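Local structure of putative tRNA (Adenine(37)-N6)-methyltransferase (Pseudomonas aeruginosa, 7BTU) at residues 63-67 with 127-132. The protein probably methylates the N6-threonylcarbamoyladenosine at position 37 of tRNA, using S-adenosyl-L-methionine as methyl donor. Sequence-based numbering, arbitrary orientation.
Sequences WLLFL and LLDGTP
Where strand 61-67 of the closed antiparallel barrel pairs with strand 132-138, Leu67 and Pro132 meet through a backbone bond, and Leu127, Thr131 and Pro132, which flank or end the turn before the second strand, pack against the first. Leu67 N donates to Pro132 O over 3.0 Å with an N-H...O angle of 163°, a nearly straight bond that joins the end of strand 61-67 to the start of 132-138; further on, Leu65 pairs with Leu134 and Asp135. The side chains of the same pair also meet, Leu67 CB lying 4.2 Å from Pro132 CG. Leu127 CD2 lies 3.5 Å from the centroid of the Phe66 ring, only 14° off the normal, which defines a CH-pi contact over the face. The torsion of Phe66 (chi1 65°) sets CG between the backbone N and carbonyl carbon, and the ring presents that face to the leucine. The other branch of Leu127 is used separately: its CD1 meets Leu64 CD1 at 3.9 Å, so the two methyls of Leu127 span Leu64 and Phe66, two residues apart on the strand and both pointing toward 127-132. Thr131 CG2 reaches Phe66 CB at 3.7 Å and approaches the ring obliquely. Its hydroxyl turns back into its own loop, where Thr131 OG1 donates to Leu128 O at 2.6 Å; Thr131 N binds the same oxygen at 3.1 Å, from the same face of the carbonyl plane. Two donors thus grip one acceptor and close the type II turn Leu128-Thr131, with Gly130 at its positive phi. Ile17 of strand 15-19 touches both Leu127 and Thr131. The whole is a beta turn feeding an antiparallel barrel strand in the TrmO N-terminal domain.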
loop_
_atom_site.group_PDB
_atom_site.type_symbol
_atom_site.label_atom_id
_atom_site.label_comp_id
_atom_site.label_asym_id
_atom_site.label_seq_id
_atom_site.Cartn_x
_atom_site.Cartn_y
_atom_site.Cartn_z
ATOM N N TRP B 63 3.755 2.251 -5.824
ATOM C CA TRP B 63 2.396 2.042 -5.359
ATOM C C TRP B 63 1.471 2.911 -6.171
ATOM O O TRP B 63 1.740 4.110 -6.329
ATOM C CB TRP B 63 2.298 2.424 -3.879
ATOM C CG TRP B 63 2.880 1.428 -2.905
ATOM C CD1 TRP B 63 4.003 1.582 -2.128
ATOM C CD2 TRP B 63 2.310 0.158 -2.536
ATOM N NE1 TRP B 63 4.161 0.501 -1.327
ATOM C CE2 TRP B 63 3.143 -0.395 -1.558
ATOM C CE3 TRP B 63 1.144 -0.557 -2.948
ATOM C CZ2 TRP B 63 2.895 -1.662 -0.968
ATOM C CZ3 TRP B 63 0.873 -1.790 -2.352
ATOM C CH2 TRP B 63 1.769 -2.337 -1.363
ATOM N N LEU B 64 0.354 2.334 -6.635
ATOM C CA LEU B 64 -0.718 3.102 -7.228
ATOM C C LEU B 64 -1.943 2.942 -6.334
ATOM O O LEU B 64 -2.351 1.812 -6.029
ATOM C CB LEU B 64 -1.046 2.636 -8.668
ATOM C CG LEU B 64 0.092 2.699 -9.720
ATOM C CD1 LEU B 64 -0.351 2.165 -11.105
ATOM C CD2 LEU B 64 0.729 4.132 -9.800
ATOM N N LEU B 65 -2.539 4.051 -5.945
ATOM C CA LEU B 65 -3.875 4.045 -5.364
ATOM C C LEU B 65 -4.830 4.353 -6.502
ATOM O O LEU B 65 -4.572 5.263 -7.321
ATOM C CB LEU B 65 -4.063 5.127 -4.263
ATOM C CG LEU B 65 -3.114 4.963 -3.092
ATOM C CD1 LEU B 65 -3.247 6.085 -2.059
ATOM C CD2 LEU B 65 -3.262 3.583 -2.417
ATOM N N PHE B 66 -5.954 3.627 -6.534
ATOM C CA PHE B 66 -6.845 3.707 -7.673
ATOM C C PHE B 66 -8.271 3.485 -7.212
ATOM O O PHE B 66 -8.544 3.099 -6.068
ATOM C CB PHE B 66 -6.435 2.683 -8.743
ATOM C CG PHE B 66 -6.595 1.251 -8.271
ATOM C CD1 PHE B 66 -5.517 0.576 -7.658
ATOM C CD2 PHE B 66 -7.799 0.597 -8.459
ATOM C CE1 PHE B 66 -5.691 -0.770 -7.203
ATOM C CE2 PHE B 66 -8.021 -0.751 -8.030
ATOM C CZ PHE B 66 -6.946 -1.430 -7.404
ATOM N N LEU B 67 -9.195 3.756 -8.118
ATOM C CA LEU B 67 -10.609 3.612 -7.826
ATOM C C LEU B 67 -11.104 2.309 -8.419
ATOM O O LEU B 67 -10.842 2.053 -9.601
ATOM C CB LEU B 67 -11.393 4.766 -8.431
ATOM C CG LEU B 67 -11.210 6.137 -7.748
ATOM C CD1 LEU B 67 -12.006 7.185 -8.453
ATOM C CD2 LEU B 67 -11.645 6.031 -6.296
ATOM N N LEU B 127 -4.134 -4.074 -13.061
ATOM C CA LEU B 127 -5.229 -3.113 -13.125
ATOM C C LEU B 127 -5.948 -3.220 -14.447
ATOM O O LEU B 127 -5.308 -3.335 -15.489
ATOM C CB LEU B 127 -4.715 -1.662 -12.951
ATOM C CG LEU B 127 -4.069 -1.425 -11.584
ATOM C CD1 LEU B 127 -3.527 -0.021 -11.507
ATOM C CD2 LEU B 127 -5.090 -1.653 -10.478
ATOM N N LEU B 128 -7.263 -3.066 -14.408
ATOM C CA LEU B 128 -8.062 -3.086 -15.624
ATOM C C LEU B 128 -7.793 -1.865 -16.484
ATOM O O LEU B 128 -7.514 -0.764 -15.981
ATOM C CB LEU B 128 -9.561 -3.123 -15.267
ATOM C CG LEU B 128 -10.002 -4.458 -14.658
ATOM C CD1 LEU B 128 -11.424 -4.314 -14.016
ATOM C CD2 LEU B 128 -10.048 -5.607 -15.733
ATOM N N ASP B 129 -7.899 -2.071 -17.802
ATOM C CA ASP B 129 -7.850 -0.976 -18.761
ATOM C C ASP B 129 -8.889 0.067 -18.353
ATOM O O ASP B 129 -10.032 -0.277 -18.017
ATOM C CB ASP B 129 -8.168 -1.475 -20.173
ATOM C CG ASP B 129 -7.899 -0.428 -21.217
ATOM O OD1 ASP B 129 -6.755 0.051 -21.366
ATOM O OD2 ASP B 129 -8.859 -0.003 -21.831
ATOM N N GLY B 130 -8.491 1.344 -18.379
ATOM C CA GLY B 130 -9.410 2.417 -17.987
ATOM C C GLY B 130 -9.438 2.758 -16.508
ATOM O O GLY B 130 -10.197 3.668 -16.107
ATOM N N THR B 131 -8.646 2.070 -15.672
ATOM C CA THR B 131 -8.714 2.285 -14.242
ATOM C C THR B 131 -8.296 3.721 -13.903
ATOM O O THR B 131 -7.202 4.136 -14.313
ATOM C CB THR B 131 -7.813 1.303 -13.518
ATOM O OG1 THR B 131 -8.351 -0.047 -13.648
ATOM C CG2 THR B 131 -7.789 1.736 -12.010
ATOM N N PRO B 132 -9.095 4.481 -13.135
ATOM C CA PRO B 132 -8.645 5.827 -12.699
ATOM C C PRO B 132 -7.651 5.695 -11.551
ATOM O O PRO B 132 -7.907 4.991 -10.575
ATOM C CB PRO B 132 -9.933 6.528 -12.224
ATOM C CG PRO B 132 -11.102 5.596 -12.586
ATOM C CD PRO B 132 -10.472 4.190 -12.669
#